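PDB 7ML9: insecticidal protein from Brevibacillus laterosporus, which is an insecticidal toxin active against the western corn rootworm, and probably forms beta-barrel pores in target membranes. Local coordinates for residues E136-T141 and A167-N172; A221-I226 and R265-K270. One frame throughout, in Å; residues are numbered along the deposited sequence.

Interaction 1 of 2, residues E136-T141 and A167-N172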
loop_
_atom_site.group_PDB
_atom_site.type_symbol
_atom_site.label_atom_id
_atom_site.label_comp_id
_atom_site.label_asym_id
_atom_site.label_seq_id
_atom_site.Cartn_x
_atom_site.Cartn_y
_atom_site.Cartn_z
ATOM N N GLU A 136 17.678 -5.381 3.674
ATOM C CA GLU A 136 16.547 -4.636 3.145
ATOM C C GLU A 136 15.256 -5.192 3.736
ATOM O O GLU A 136 15.099 -6.407 3.919
ATOM C CB GLU A 136 16.501 -4.731 1.619
ATOM C CG GLU A 136 17.758 -4.254 0.898
ATOM C CD GLU A 136 17.704 -4.552 -0.576
ATOM O OE1 GLU A 136 16.776 -5.278 -1.002
ATOM O OE2 GLU A 136 18.582 -4.075 -1.321
ATOM N N SER A 137 14.336 -4.293 4.046
ATOM C CA SER A 137 13.068 -4.647 4.658
ATOM C C SER A 137 11.956 -3.896 3.945
ATOM O O SER A 137 12.109 -2.715 3.628
ATOM C CB SER A 137 13.054 -4.300 6.152
ATOM O OG SER A 137 12.056 -5.028 6.836
ATOM N N THR A 138 10.853 -4.590 3.680
ATOM C CA THR A 138 9.619 -3.964 3.212
ATOM C C THR A 138 8.490 -4.457 4.097
ATOM O O THR A 138 8.339 -5.668 4.282
ATOM C CB THR A 138 9.314 -4.315 1.762
ATOM O OG1 THR A 138 10.365 -3.844 0.913
ATOM C CG2 THR A 138 7.988 -3.678 1.338
ATOM N N SER A 139 7.707 -3.538 4.657
ATOM C CA SER A 139 6.556 -3.952 5.438
ATOM C C SER A 139 5.328 -3.140 5.034
ATOM O O SER A 139 5.426 -2.042 4.471
ATOM C CB SER A 139 6.821 -3.850 6.949
ATOM O OG SER A 139 7.043 -2.525 7.367
ATOM N N ASN A 140 4.156 -3.713 5.299
ATOM C CA ASN A 140 2.906 -3.022 5.028
ATOM C C ASN A 140 1.934 -3.317 6.163
ATOM O O ASN A 140 2.116 -4.262 6.934
ATOM C CB ASN A 140 2.363 -3.406 3.641
ATOM C CG ASN A 140 1.719 -4.797 3.600
ATOM O OD1 ASN A 140 0.921 -5.150 4.462
ATOM N ND2 ASN A 140 2.041 -5.571 2.564
ATOM N N THR A 141 0.911 -2.469 6.277
ATOM C CA THR A 141 -0.178 -2.652 7.230
ATOM C C THR A 141 -1.482 -2.312 6.525
ATOM O O THR A 141 -1.563 -1.283 5.849
ATOM C CB THR A 141 -0.018 -1.756 8.466
ATOM O OG1 THR A 141 1.158 -2.133 9.196
ATOM C CG2 THR A 141 -1.232 -1.888 9.378
ATOM N N ALA A 167 10.013 -1.649 -6.327
ATOM C CA ALA A 167 9.792 -2.607 -5.251
ATOM C C ALA A 167 8.297 -2.897 -5.139
ATOM O O ALA A 167 7.467 -2.195 -5.724
ATOM C CB ALA A 167 10.337 -2.091 -3.915
ATOM N N SER A 168 7.950 -3.932 -4.374
ATOM C CA SER A 168 6.555 -4.346 -4.274
ATOM C C SER A 168 6.268 -4.919 -2.892
ATOM O O SER A 168 7.172 -5.195 -2.099
ATOM C CB SER A 168 6.191 -5.365 -5.356
ATOM O OG SER A 168 6.789 -6.614 -5.080
ATOM N N THR A 169 4.976 -5.089 -2.611
ATOM C CA THR A 169 4.517 -5.558 -1.313
ATOM C C THR A 169 3.093 -6.070 -1.512
ATOM O O THR A 169 2.351 -5.542 -2.341
ATOM C CB THR A 169 4.584 -4.443 -0.263
ATOM O OG1 THR A 169 4.348 -4.971 1.047
ATOM C CG2 THR A 169 3.568 -3.317 -0.555
ATOM N N GLU A 170 2.743 -7.125 -0.789
ATOM C CA GLU A 170 1.463 -7.802 -0.963
ATOM C C GLU A 170 0.573 -7.522 0.240
ATOM O O GLU A 170 0.929 -7.854 1.378
ATOM C CB GLU A 170 1.644 -9.309 -1.154
ATOM C CG GLU A 170 0.336 -10.016 -1.490
ATOM C CD GLU A 170 0.519 -11.485 -1.824
ATOM O OE1 GLU A 170 1.302 -12.161 -1.121
ATOM O OE2 GLU A 170 -0.116 -11.955 -2.798
ATOM N N TYR A 171 -0.574 -6.897 -0.012
ATOM C CA TYR A 171 -1.536 -6.606 1.037
ATOM C C TYR A 171 -2.502 -7.767 1.189
ATOM O O TYR A 171 -2.963 -8.336 0.196
ATOM C CB TYR A 171 -2.334 -5.338 0.712
ATOM C CG TYR A 171 -1.561 -4.077 0.937
ATOM C CD1 TYR A 171 -1.529 -3.478 2.182
ATOM C CD2 TYR A 171 -0.846 -3.496 -0.095
ATOM C CE1 TYR A 171 -0.810 -2.323 2.391
ATOM C CE2 TYR A 171 -0.125 -2.346 0.105
ATOM C CZ TYR A 171 -0.109 -1.768 1.345
ATOM O OH TYR A 171 0.610 -0.613 1.546
ATOM N N ASN A 172 -2.797 -8.118 2.432
ATOM C CA ASN A 172 -3.974 -8.910 2.755
ATOM C C ASN A 172 -5.067 -7.946 3.200
ATOM O O ASN A 172 -4.854 -7.140 4.112
ATOM C CB ASN A 172 -3.677 -9.941 3.844
ATOM C CG ASN A 172 -4.830 -10.906 4.062
ATOM O OD1 ASN A 172 -5.979 -10.491 4.233
ATOM N ND2 ASN A 172 -4.531 -12.203 4.038
HETATM O O HOH W 1 6.316 -6.639 2.175
HETATM O O HOH W 2 -1.525 -6.478 4.597
#
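A chi1 of 76° places CG of N140 between its own backbone N and carbonyl carbon, and T169 turns OG1 away from its backbone N on the other strand. The two torsions bring amide and hydroxyl together. ND2 of N140 donates to OG1 of T169 at 2.8 Å. It also donates to the backbone O of E170, again at 2.8 Å. Both acceptors lie close to the amide plane, so the NH2 is held against rotation. The approach to E170 is less regular, with the donor above the carbonyl plane. A water 2.8 Å from OD1 of N140 can donate to it but may be shared with other acceptors; this water takes the N-H of N172. A second water joins OG1 of T169 to the backbone O of T138.

The same amide stacks on the ring of Y171, with the planes 19° apart. CG of N140 lies 3.7 Å above the ring plane, shifted toward the rim. CB of N140 meets CE1 of Y171 at 3.6 Å. The backbone O of T141 comes to the ring edge. Two residues before N140, CG2 of T138 packs on CB of T169 at 3.8 Å, while OG1 of T138 bonds to S277.

Segment 136-141 lies on strand 130-147 of the large mixed sheet. Segment 167-172 lies on strand 165-172, which pairs antiparallel with 153-160. The segments run at 33° to each other, with axes 7.3 Å apart. No backbone-to-backbone hydrogen bond links them. In the epsilon-toxin family a hairpin of this kind probably inserts into the membrane. The contact satisfies both N-H groups of N140. Water could replace these links, which would be consistent with a hairpin that can come away if it inserts as in relatives.

Interaction 2 of 2, residues A221-I226 and R265-K270; sequences ANVGGI and RDVIVK
The backbone O of A221 takes the N-H of V269 at 2.9 Å. CA of I268 adds a C-H...O contact to the same oxygen at 3.3 Å. A221 N returns a bond to V269 O. V223 and V267 form the other hydrogen-bonded pair, where V223 N reaches V267 O at 2.9 Å. N222 and I268 make the non-hydrogen-bonded pair between them.

This is antiparallel pairing of strands 201-229 and 266-289, two long strands of the extended sheet of an epsilon-toxin-like protein. A221, V223, V267 and V269 share one face. CG2 of V223 and CG2 of V267 meet tightly at 3.4 Å, and both valines also pack on I242 of helix 242-252.

On the face of N222, CG stands opposite the backbone N (chi1 -180°), which carries the amide across toward D266. OD1 of N222 lies 3.3 Å from CB of D266 and accepts from N89. Its ND2 donates to a water that can donate to OD2 of D266, 2.6 Å away. Near the end of the pairing, another water accepts from G225 N and can donate to R265 O or OD1 of D266. Both waters may be shared among several acceptors.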
loop_
_atom_site.group_PDB
_atom_site.type_symbol
_atom_site.label_atom_id
_atom_site.label_comp_id
_atom_site.label_asym_id
_atom_site.label_seq_id
_atom_site.Cartn_x
_atom_site.Cartn_y
_atom_site.Cartn_z
ATOM N N ALA A 221 -11.576 -3.549 -4.463
ATOM C CA ALA A 221 -12.168 -4.803 -4.901
ATOM C C ALA A 221 -13.386 -4.476 -5.748
ATOM O O ALA A 221 -14.170 -3.584 -5.398
ATOM C CB ALA A 221 -12.538 -5.688 -3.703
ATOM N N ASN A 222 -13.523 -5.166 -6.871
ATOM C CA ASN A 222 -14.699 -5.070 -7.723
ATOM C C ASN A 222 -15.590 -6.251 -7.369
ATOM O O ASN A 222 -15.158 -7.407 -7.482
ATOM C CB ASN A 222 -14.295 -5.090 -9.198
ATOM C CG ASN A 222 -15.483 -4.990 -10.148
ATOM O OD1 ASN A 222 -16.421 -5.788 -10.093
ATOM N ND2 ASN A 222 -15.428 -4.018 -11.046
ATOM N N VAL A 223 -16.813 -5.970 -6.908
ATOM C CA VAL A 223 -17.710 -7.024 -6.443
ATOM C C VAL A 223 -19.042 -6.930 -7.180
ATOM O O VAL A 223 -19.507 -5.841 -7.533
ATOM C CB VAL A 223 -17.931 -6.984 -4.911
ATOM C CG1 VAL A 223 -16.596 -6.936 -4.164
ATOM C CG2 VAL A 223 -18.762 -5.804 -4.521
ATOM N N GLY A 224 -19.657 -8.092 -7.404
ATOM C CA GLY A 224 -20.917 -8.188 -8.108
ATOM C C GLY A 224 -22.017 -8.688 -7.183
ATOM O O GLY A 224 -21.764 -9.154 -6.074
ATOM N N GLY A 225 -23.257 -8.539 -7.636
ATOM C CA GLY A 225 -24.376 -8.977 -6.818
ATOM C C GLY A 225 -25.683 -8.361 -7.266
ATOM O O GLY A 225 -25.720 -7.439 -8.087
ATOM N N ILE A 226 -26.763 -8.903 -6.695
ATOM C CA ILE A 226 -28.145 -8.511 -6.975
ATOM C C ILE A 226 -28.800 -8.156 -5.649
ATOM O O ILE A 226 -28.803 -8.979 -4.725
ATOM C CB ILE A 226 -28.940 -9.647 -7.653
ATOM C CG1 ILE A 226 -28.285 -10.119 -8.950
ATOM C CG2 ILE A 226 -30.395 -9.208 -7.895
ATOM C CD1 ILE A 226 -28.184 -9.035 -10.005
ATOM N N ARG A 265 -22.774 -2.851 -13.701
ATOM C CA ARG A 265 -23.578 -3.674 -12.794
ATOM C C ARG A 265 -22.878 -3.977 -11.471
ATOM O O ARG A 265 -23.543 -4.436 -10.535
ATOM C CB ARG A 265 -23.949 -5.000 -13.473
ATOM C CG ARG A 265 -24.747 -4.855 -14.771
ATOM C CD ARG A 265 -24.969 -6.220 -15.444
ATOM N NE ARG A 265 -25.584 -7.184 -14.527
ATOM C CZ ARG A 265 -26.896 -7.301 -14.338
ATOM N NH1 ARG A 265 -27.732 -6.520 -15.011
ATOM N NH2 ARG A 265 -27.372 -8.197 -13.478
ATOM N N ASP A 266 -21.572 -3.733 -11.363
ATOM C CA ASP A 266 -20.804 -4.049 -10.167
ATOM C C ASP A 266 -20.572 -2.781 -9.349
ATOM O O ASP A 266 -20.973 -1.674 -9.728
ATOM C CB ASP A 266 -19.458 -4.698 -10.541
ATOM C CG ASP A 266 -19.610 -5.858 -11.519
ATOM O OD1 ASP A 266 -20.289 -6.861 -11.171
ATOM O OD2 ASP A 266 -19.060 -5.763 -12.645
ATOM N N VAL A 267 -19.911 -2.947 -8.204
ATOM C CA VAL A 267 -19.443 -1.814 -7.422
ATOM C C VAL A 267 -17.970 -2.047 -7.094
ATOM O O VAL A 267 -17.503 -3.187 -6.980
ATOM C CB VAL A 267 -20.252 -1.578 -6.120
ATOM C CG1 VAL A 267 -21.801 -1.532 -6.383
ATOM C CG2 VAL A 267 -19.931 -2.622 -5.127
ATOM N N ILE A 268 -17.236 -0.953 -6.955
ATOM C CA ILE A 268 -15.845 -0.990 -6.502
ATOM C C ILE A 268 -15.811 -0.459 -5.080
ATOM O O ILE A 268 -16.340 0.625 -4.804
ATOM C CB ILE A 268 -14.932 -0.165 -7.426
ATOM C CG1 ILE A 268 -14.928 -0.755 -8.830
ATOM C CG2 ILE A 268 -13.511 -0.085 -6.855
ATOM C CD1 ILE A 268 -14.324 0.174 -9.866
ATOM N N VAL A 269 -15.207 -1.219 -4.172
ATOM C CA VAL A 269 -15.090 -0.813 -2.780
ATOM C C VAL A 269 -13.617 -0.541 -2.484
ATOM O O VAL A 269 -12.739 -1.243 -2.990
ATOM C CB VAL A 269 -15.691 -1.868 -1.829
ATOM C CG1 VAL A 269 -14.960 -3.199 -1.903
ATOM C CG2 VAL A 269 -15.728 -1.339 -0.409
ATOM N N LYS A 270 -13.349 0.487 -1.683
ATOM C CA LYS A 270 -11.991 0.981 -1.472
ATOM C C LYS A 270 -11.599 0.832 -0.014
ATOM O O LYS A 270 -12.375 1.191 0.877
ATOM C CB LYS A 270 -11.863 2.445 -1.890
ATOM C CG LYS A 270 -10.428 2.977 -1.832
ATOM C CD LYS A 270 -10.382 4.491 -1.980
ATOM C CE LYS A 270 -10.176 5.154 -0.624
ATOM N NZ LYS A 270 -8.786 4.966 -0.112
HETATM O O HOH W 3 -17.434 -3.872 -13.440
HETATM O O HOH W 4 -23.190 -7.087 -10.318
#

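Overall arrangement
Interactions 1 and 2 follow one another along the chain. Their centres are 26 Å apart, and their nearest atoms about 10 Å, so they do not touch. Both reach the same sheet: strand 130-147, which carries 136-141, is a neighbour of strand 266-289, which carries 265-270. Segment 167-172 of interaction 1 lies on a separate two-stranded sheet. Y171 of interaction 1 reaches farther. Its side chain touches F275 on strand 266-289 and A217 and L219 on strand 201-229, the two strands paired in interaction 2. Neither contact binds a metal. A samarium ion lies about 11 Å from the side chain of Y171. The sodium ion, bound by E30 and D34, is about 14 Å from the side chain of V269.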